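Local coordinates for protein Phenylalanine/tyrosine ammonia-lyase (Rhodosporidium toruloides, PDB 1Y2M) that catalyses the non-oxidative deamination of L-phenylalanine and L-tyrosine to trans-cinnamate and p-coumarate, the entry step of phenylpropanoid metabolism, at residues 163-166 and 167-171; 242-245 and 246-250; 506-509 and 510-513; 666-669 and 670-674. One frame throughout, in Å; residues are numbered along the deposited sequence.

Contact 1: residues 163-166 and 167-171; sequences EVVR and GAMTI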
# COMPACT_ATOMS: atom_id res chain seq x y z
N GLU B 163 -25.95 -11.25 8.85
CA GLU B 163 -26.22 -11.62 7.45
C GLU B 163 -25.10 -12.49 6.88
O GLU B 163 -25.33 -13.38 6.05
CB GLU B 163 -26.46 -10.39 6.54
CG GLU B 163 -25.33 -9.42 6.43
CD GLU B 163 -25.54 -8.26 5.44
OE1 GLU B 163 -26.68 -7.82 5.32
OE2 GLU B 163 -24.59 -7.80 4.75
N VAL B 164 -23.86 -12.22 7.29
CA VAL B 164 -22.75 -12.96 6.77
C VAL B 164 -22.84 -14.39 7.25
O VAL B 164 -22.65 -15.35 6.50
CB VAL B 164 -21.43 -12.31 7.20
CG1 VAL B 164 -20.24 -13.24 6.95
CG2 VAL B 164 -21.26 -11.00 6.41
N VAL B 165 -23.16 -14.52 8.53
CA VAL B 165 -23.35 -15.85 9.14
C VAL B 165 -24.46 -16.65 8.47
O VAL B 165 -24.28 -17.83 8.14
CB VAL B 165 -23.53 -15.80 10.67
CG1 VAL B 165 -23.73 -17.23 11.22
CG2 VAL B 165 -22.34 -15.10 11.31
N ARG B 166 -25.59 -16.00 8.21
CA ARG B 166 -26.68 -16.67 7.50
C ARG B 166 -26.26 -17.10 6.10
O ARG B 166 -26.54 -18.23 5.68
CB ARG B 166 -27.89 -15.73 7.37
CG ARG B 166 -28.68 -15.62 8.72
CD ARG B 166 -29.94 -14.84 8.56
NE ARG B 166 -30.82 -15.33 7.49
CZ ARG B 166 -31.76 -16.26 7.65
NH1 ARG B 166 -31.93 -16.87 8.82
NH2 ARG B 166 -32.51 -16.66 6.63
N GLY B 167 -25.59 -16.21 5.36
CA GLY B 167 -25.12 -16.56 4.03
C GLY B 167 -24.15 -17.74 4.09
O GLY B 167 -24.18 -18.62 3.23
N ALA B 168 -23.34 -17.79 5.16
CA ALA B 168 -22.35 -18.85 5.32
C ALA B 168 -23.01 -20.17 5.57
O ALA B 168 -22.62 -21.20 5.02
CB ALA B 168 -21.43 -18.52 6.48
N MSE B 169 -24.04 -20.17 6.40
CA MSE B 169 -24.78 -21.42 6.66
C MSE B 169 -25.43 -21.94 5.40
O MSE B 169 -25.47 -23.16 5.19
CB MSE B 169 -25.79 -21.27 7.79
CG MSE B 169 -25.08 -20.94 9.06
SE MSE B 169 -26.32 -21.15 10.63
CE MSE B 169 -27.36 -19.42 10.45
N THR B 170 -25.95 -21.04 4.57
CA THR B 170 -26.64 -21.41 3.35
C THR B 170 -25.66 -22.10 2.38
O THR B 170 -25.91 -23.17 1.78
CB THR B 170 -27.26 -20.17 2.68
OG1 THR B 170 -28.19 -19.54 3.58
CG2 THR B 170 -27.96 -20.52 1.43
N ILE B 171 -24.52 -21.42 2.16
CA ILE B 171 -23.49 -21.94 1.23
C ILE B 171 -22.93 -23.23 1.79
O ILE B 171 -22.70 -24.19 1.07
CB ILE B 171 -22.37 -20.89 0.99
CG1 ILE B 171 -22.93 -19.68 0.26
CG2 ILE B 171 -21.13 -21.48 0.37
CD1 ILE B 171 -21.99 -18.47 0.26
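Thr170 sits one helical turn beyond Arg166 and grips its carbonyl oxygen twice, through the backbone amide and through the side-chain hydroxyl. The amide bond, Thr170 N to Arg166 O, is 3.1 Å long. The hydroxyl gives its hydrogen to the same oxygen, Thr170 OG1 to Arg166 O being 3.0 Å, but arrives 36° out of the carbonyl plane and from the face opposite to the amide. This is possible because OG1 lies anti to the carbonyl carbon of Thr170 (chi1 -59°), which turns it back along the helix and keeps a buried hydroxyl satisfied within its own turn. The other backbone bonds are those of a regular alpha-helix: Gly167 N to Glu163 O, Ala168 N to Val164 O and Met169 N to Val165 O are each 2.9 Å.

Apolar contact is lighter. The selenomethionine Met169 bends at chi3 (-78°), carrying its methyl back along the helix until CE is 4.3 Å from Val165 CG1. Separately, Met169 CG lies in van der Waals contact beside Val165 O, at 3.3 Å.

The charged ends bond outward: Glu163 forms a salt bridge with Arg77, and the Arg166 guanidinium donates to the carbonyls of Leu195 and Ala75. This part of helix 162-176 packs against four elements: Met169 on helix 185-197, Val165 on strand 200-201, Val164 and Ala168 on helix 273-303, and Ile171 on helix 69-77.

Contact 2: residues 242-245 and 246-250; sequences KILY and AREAM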
# COMPACT_ATOMS: atom_id res chain seq x y z
N LYS B 242 -32.19 -11.35 21.45
CA LYS B 242 -31.55 -11.96 22.60
C LYS B 242 -30.32 -12.73 22.14
O LYS B 242 -30.29 -13.23 21.01
CB LYS B 242 -32.50 -12.93 23.28
CG LYS B 242 -33.77 -12.29 23.70
CD LYS B 242 -34.58 -13.20 24.57
CE LYS B 242 -35.85 -12.50 24.96
NZ LYS B 242 -36.68 -13.37 25.86
N ILE B 243 -29.32 -12.82 23.01
CA ILE B 243 -28.20 -13.73 22.84
C ILE B 243 -28.27 -14.76 23.92
O ILE B 243 -28.22 -14.44 25.10
CB ILE B 243 -26.82 -13.01 22.84
CG1 ILE B 243 -26.72 -12.07 21.62
CG2 ILE B 243 -25.66 -14.04 22.72
CD1 ILE B 243 -25.55 -11.07 21.69
N LEU B 244 -28.42 -16.02 23.53
CA LEU B 244 -28.61 -17.13 24.41
C LEU B 244 -27.57 -18.24 24.14
O LEU B 244 -26.94 -18.30 23.08
CB LEU B 244 -30.00 -17.73 24.15
CG LEU B 244 -31.22 -16.84 24.20
CD1 LEU B 244 -32.44 -17.60 23.78
CD2 LEU B 244 -31.39 -16.27 25.60
N TYR B 245 -27.39 -19.11 25.11
CA TYR B 245 -26.63 -20.31 24.83
C TYR B 245 -27.35 -21.10 23.75
O TYR B 245 -28.60 -21.10 23.67
CB TYR B 245 -26.40 -21.14 26.08
CG TYR B 245 -25.37 -20.49 26.94
CD1 TYR B 245 -24.01 -20.63 26.67
CD2 TYR B 245 -25.76 -19.70 28.03
CE1 TYR B 245 -23.04 -19.95 27.47
CE2 TYR B 245 -24.83 -19.05 28.83
CZ TYR B 245 -23.48 -19.19 28.56
OH TYR B 245 -22.54 -18.55 29.38
N ALA B 246 -26.56 -21.78 22.91
CA ALA B 246 -27.13 -22.52 21.78
C ALA B 246 -28.20 -23.50 22.23
O ALA B 246 -29.26 -23.57 21.60
CB ALA B 246 -26.09 -23.24 21.00
N ARG B 247 -27.95 -24.26 23.30
CA ARG B 247 -28.99 -25.21 23.78
C ARG B 247 -30.28 -24.56 24.24
O ARG B 247 -31.35 -25.05 23.96
CB ARG B 247 -28.43 -26.12 24.87
CG ARG B 247 -27.47 -27.14 24.28
CD ARG B 247 -26.98 -28.06 25.32
NE ARG B 247 -26.14 -29.07 24.69
CZ ARG B 247 -26.52 -30.30 24.37
NH1 ARG B 247 -27.72 -30.79 24.68
NH2 ARG B 247 -25.64 -31.09 23.78
N GLU B 248 -30.19 -23.41 24.90
CA GLU B 248 -31.39 -22.64 25.26
C GLU B 248 -32.18 -22.24 24.02
O GLU B 248 -33.42 -22.41 23.97
CB GLU B 248 -31.02 -21.39 26.05
CG GLU B 248 -30.35 -21.69 27.34
CD GLU B 248 -29.79 -20.45 28.03
OE1 GLU B 248 -29.45 -19.40 27.40
OE2 GLU B 248 -29.61 -20.55 29.26
N ALA B 249 -31.49 -21.72 23.01
CA ALA B 249 -32.19 -21.29 21.81
C ALA B 249 -32.85 -22.48 21.13
O ALA B 249 -34.00 -22.41 20.70
CB ALA B 249 -31.23 -20.57 20.84
N MSE B 250 -32.13 -23.59 21.03
CA MSE B 250 -32.67 -24.75 20.37
C MSE B 250 -33.91 -25.27 21.07
O MSE B 250 -34.87 -25.73 20.43
CB MSE B 250 -31.63 -25.84 20.26
CG MSE B 250 -30.64 -25.47 19.16
SE MSE B 250 -29.40 -26.91 18.71
CE MSE B 250 -28.16 -26.59 20.31
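Leu244 lays its side chain over the first turn of helix 246-252, its CD1 4.2 Å from Ala249 CA and its CB 3.7 Å from Glu248 OE1. The junction is a strand-to-helix turn with Tyr245 at the N-cap, and the directions of the short strand and helix segments differ by 107°. Glu248, three residues past the N-cap, folds its carboxylate back onto the N-cap amide: Tyr245 N donates to Glu248 OE1 at 3.1 Å, reaching the oxygen from above the carboxylate plane. With no side-chain bond from Tyr245 in return, this backward cap is not a full capping box. A negative carboxylate here would also suit the positive end of the helix dipole.

The Tyr245 ring and the Glu248 chain run side by side in the same direction, with ring and carboxylate planes 76° apart. OE1 lies at the ring edge, near its plane, 3.8 Å from Tyr245 CD2.

Strand 240-245 is an outer strand, within this chain, of a three-stranded antiparallel sheet, and Leu244 pairs its backbone with Val233 of the adjoining strand. Val233 also receives the methyls of Ala246 and Ala249. The first regular helical bond closes the turn, Ala249 N to Tyr245 O, 3.0 Å long and 164° at the hydrogen.

Contact 3: residues 506-509 and 510-513; sequences ALIS and ARRT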
# COMPACT_ATOMS: atom_id res chain seq x y z
N ALA B 506 -9.04 -14.37 2.45
CA ALA B 506 -10.25 -13.92 1.75
C ALA B 506 -11.18 -13.16 2.69
O ALA B 506 -11.78 -12.18 2.27
CB ALA B 506 -10.99 -15.08 1.13
N LEU B 507 -11.39 -13.65 3.92
CA LEU B 507 -12.39 -13.01 4.78
C LEU B 507 -11.95 -11.58 5.15
O LEU B 507 -12.75 -10.65 5.24
CB LEU B 507 -12.71 -13.82 6.04
CG LEU B 507 -13.84 -13.17 6.85
CD1 LEU B 507 -15.20 -13.04 6.10
CD2 LEU B 507 -14.02 -13.95 8.11
N ILE B 508 -10.65 -11.46 5.44
CA ILE B 508 -10.08 -10.10 5.75
C ILE B 508 -10.26 -9.20 4.53
O ILE B 508 -10.70 -8.04 4.61
CB ILE B 508 -8.65 -10.14 6.19
CG1 ILE B 508 -8.46 -11.00 7.46
CG2 ILE B 508 -8.11 -8.72 6.46
CD1 ILE B 508 -6.99 -11.36 7.74
N SER B 509 -9.91 -9.73 3.37
CA SER B 509 -10.12 -8.94 2.14
C SER B 509 -11.61 -8.54 1.99
O SER B 509 -11.92 -7.37 1.68
CB SER B 509 -9.59 -9.69 0.91
OG SER B 509 -9.54 -8.79 -0.18
N ALA B 510 -12.53 -9.51 2.19
CA ALA B 510 -13.98 -9.25 2.07
C ALA B 510 -14.45 -8.14 3.02
O ALA B 510 -15.30 -7.28 2.69
CB ALA B 510 -14.74 -10.51 2.24
N ARG B 511 -13.89 -8.17 4.23
CA ARG B 511 -14.18 -7.15 5.23
C ARG B 511 -13.77 -5.79 4.75
O ARG B 511 -14.55 -4.81 4.89
CB ARG B 511 -13.53 -7.48 6.57
CG ARG B 511 -14.25 -8.58 7.38
CD ARG B 511 -13.54 -9.02 8.63
NE ARG B 511 -13.05 -7.84 9.30
CZ ARG B 511 -11.81 -7.63 9.74
NH1 ARG B 511 -10.85 -8.56 9.65
NH2 ARG B 511 -11.55 -6.44 10.23
N ARG B 512 -12.57 -5.71 4.18
CA ARG B 512 -12.12 -4.40 3.71
C ARG B 512 -12.96 -3.93 2.52
O ARG B 512 -13.33 -2.74 2.44
CB ARG B 512 -10.62 -4.42 3.39
CG ARG B 512 -9.71 -4.69 4.55
CD ARG B 512 -9.98 -3.72 5.69
NE ARG B 512 -9.03 -3.90 6.78
CZ ARG B 512 -9.26 -3.71 8.05
NH1 ARG B 512 -10.51 -3.56 8.54
NH2 ARG B 512 -8.22 -3.87 8.89
N THR B 513 -13.32 -4.84 1.62
CA THR B 513 -14.15 -4.43 0.48
C THR B 513 -15.56 -3.99 0.96
O THR B 513 -16.13 -3.09 0.38
CB THR B 513 -14.23 -5.58 -0.53
OG1 THR B 513 -12.89 -5.93 -0.89
CG2 THR B 513 -15.09 -5.19 -1.74
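Arg511 CG stands beside its own backbone N (chi1 -77°), which brings it to 3.3 Å from Leu507 O on the preceding turn; a bend at chi3 (44°) then turns the end of the chain beyond CD. There Arg511 NH1 passes Ile508 CG1 at 4.1 Å, the two side chains crossing at a slant. Arg512 CG, likewise set beside its own backbone N by chi1 (-63°), lies 3.5 Å from Ile508 O, and a bend at chi2 then redirects the rest of that chain.

Four backbone bonds join these turns at the start of a long alpha-helix. Ala510 N to Ala506 O measures 2.8 Å, Arg511 N to Leu507 O 2.9 Å, Arg512 N to Ile508 O 3.0 Å and Thr513 N to Ser509 O 2.9 Å.

The consecutive arginines find their acids on the second subunit of the homotetramer, where Arg511 NH1 bonds Glu480 OE1 and Arg512 reaches Glu480 OE2 and Glu515 OE2, so that buried charge is paired across the interface and one carboxylate ties both guanidinium groups.

Ser509 and Thr513, one turn apart, instead turn their hydroxyls to helix 416-443, where both bond Arg426; Ser509 adds Glu423 and Thr513 the carbonyl of Met422. Helix 273-303 covers another part of the surface, its Val274 and Met278 touching Leu507.

Contact 4: residues 666-669 and 670-674; sequences YAFV and REELG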
# COMPACT_ATOMS: atom_id res chain seq x y z
N TYR B 666 -34.64 11.33 -9.53
CA TYR B 666 -34.98 12.63 -8.94
C TYR B 666 -36.23 12.53 -8.05
O TYR B 666 -36.23 12.93 -6.89
CB TYR B 666 -35.24 13.65 -10.06
CG TYR B 666 -35.64 15.04 -9.62
CD1 TYR B 666 -34.69 16.04 -9.48
CD2 TYR B 666 -36.96 15.37 -9.38
CE1 TYR B 666 -35.03 17.34 -9.09
CE2 TYR B 666 -37.32 16.66 -8.97
CZ TYR B 666 -36.36 17.64 -8.84
OH TYR B 666 -36.68 18.92 -8.47
N ALA B 667 -37.30 11.98 -8.61
CA ALA B 667 -38.56 11.78 -7.88
C ALA B 667 -38.36 10.88 -6.68
O ALA B 667 -38.90 11.13 -5.63
CB ALA B 667 -39.64 11.21 -8.80
N PHE B 668 -37.54 9.84 -6.83
CA PHE B 668 -37.31 8.94 -5.69
C PHE B 668 -36.75 9.68 -4.50
O PHE B 668 -37.21 9.52 -3.37
CB PHE B 668 -36.34 7.83 -6.09
CG PHE B 668 -35.97 6.91 -4.96
CD1 PHE B 668 -36.94 6.07 -4.39
CD2 PHE B 668 -34.66 6.87 -4.48
CE1 PHE B 668 -36.60 5.20 -3.34
CE2 PHE B 668 -34.33 6.01 -3.45
CZ PHE B 668 -35.30 5.16 -2.88
N VAL B 669 -35.74 10.51 -4.74
CA VAL B 669 -35.08 11.19 -3.63
C VAL B 669 -35.94 12.35 -3.10
O VAL B 669 -36.14 12.51 -1.88
CB VAL B 669 -33.69 11.69 -4.04
CG1 VAL B 669 -33.10 12.47 -2.91
CG2 VAL B 669 -32.81 10.52 -4.34
N ARG B 670 -36.48 13.16 -3.99
CA ARG B 670 -37.20 14.34 -3.61
C ARG B 670 -38.55 13.99 -2.96
O ARG B 670 -38.98 14.66 -2.01
CB ARG B 670 -37.40 15.23 -4.86
CG ARG B 670 -36.17 16.03 -5.29
CD ARG B 670 -36.12 17.36 -4.53
NE ARG B 670 -35.00 18.20 -4.98
CZ ARG B 670 -33.78 18.14 -4.48
NH1 ARG B 670 -33.47 17.27 -3.53
NH2 ARG B 670 -32.86 18.98 -4.93
N GLU B 671 -39.23 12.98 -3.48
CA GLU B 671 -40.56 12.61 -3.01
C GLU B 671 -40.51 11.44 -2.06
O GLU B 671 -40.93 11.57 -0.91
CB GLU B 671 -41.48 12.29 -4.16
CG GLU B 671 -41.63 13.40 -5.15
CD GLU B 671 -41.81 14.79 -4.55
OE1 GLU B 671 -42.54 14.95 -3.55
OE2 GLU B 671 -41.24 15.74 -5.12
N GLU B 672 -40.02 10.27 -2.49
CA GLU B 672 -40.10 9.12 -1.59
C GLU B 672 -39.22 9.25 -0.37
O GLU B 672 -39.63 8.88 0.74
CB GLU B 672 -39.77 7.80 -2.28
CG GLU B 672 -40.83 7.34 -3.25
CD GLU B 672 -40.57 5.93 -3.79
OE1 GLU B 672 -40.58 4.95 -2.99
OE2 GLU B 672 -40.39 5.78 -5.01
N LEU B 673 -38.01 9.79 -0.55
CA LEU B 673 -37.08 10.00 0.56
C LEU B 673 -37.30 11.32 1.28
O LEU B 673 -36.79 11.52 2.39
CB LEU B 673 -35.63 9.90 0.11
CG LEU B 673 -35.19 8.60 -0.55
CD1 LEU B 673 -33.67 8.58 -0.69
CD2 LEU B 673 -35.74 7.38 0.19
N GLY B 674 -38.05 12.23 0.68
CA GLY B 674 -38.35 13.50 1.31
C GLY B 674 -37.22 14.51 1.37
O GLY B 674 -37.32 15.46 2.15
O HOH W 1 -37.38 20.36 -6.00
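Arg670 crosses one face of the Tyr666 ring obliquely, its CG in a CH-pi contact 4.0 Å from the ring centroid and offset toward the rim. A bend at chi2 (-87°) takes the chain along the ring toward its hydroxyl, while the guanidinium plane stays turned 62° from the ring. A water donates to Tyr666 OH at 2.9 Å and accepts a weak bond from Arg670 NE. Asp536 also joins the two ends, its OD1 bonded to Tyr666 OH and its OD2 in a salt bridge with Arg670 NH2, and Arg670 NH1 bonds the carbonyl oxygen of Val675.

Phe668 is contacted in two ways. Leu673 CG lies over one ring face, 4.3 Å from the centroid, with Leu673 CD2 3.8 Å from Phe668 CZ. Glu672 comes instead to the edge: OE2 lies in the ring plane, 3.5 Å from Phe668 CD1, and the carboxylate stands almost perpendicular to the ring (88°). The Glu672 carboxylate also pairs with Arg706.

The backbone widens into a pi-type turn as the helix finishes. Leu673 N reaches five residues back to Phe668 O at 2.9 Å, and Ala667 O takes both Glu671 N and, weakly, Glu672 N. Gly674 then leaves helical geometry with positive phi.

This end of helix 662-672 packs between two others: Tyr666, Val669 and Arg670 rest on Leu532 of helix 506-560, and Val669 and Leu673 meet helix 691-703.

How the contacts relate
All four contacts are local, and they follow one another along the chain without interleaving. Contacts 1 and 3 are the closest pair, with centres 15 Å and nearest atoms about 5 Å apart; helix 273-303 bridges them, since Val274 and Met278 touch both. Contact 2 lies 18 Å from contact 1, centre to centre, nearer the periphery of the chain. Contact 4 sits across the chain's centre from contact 3, at 33 Å between centres, yet helix 506-560 links them: contact 3 is its first two turns, and contact 4 packs on it farther along, at Leu528 and Leu532. None lies at the annotated active-site residues. The arginines of contact 3 reach glutamates of the second subunit.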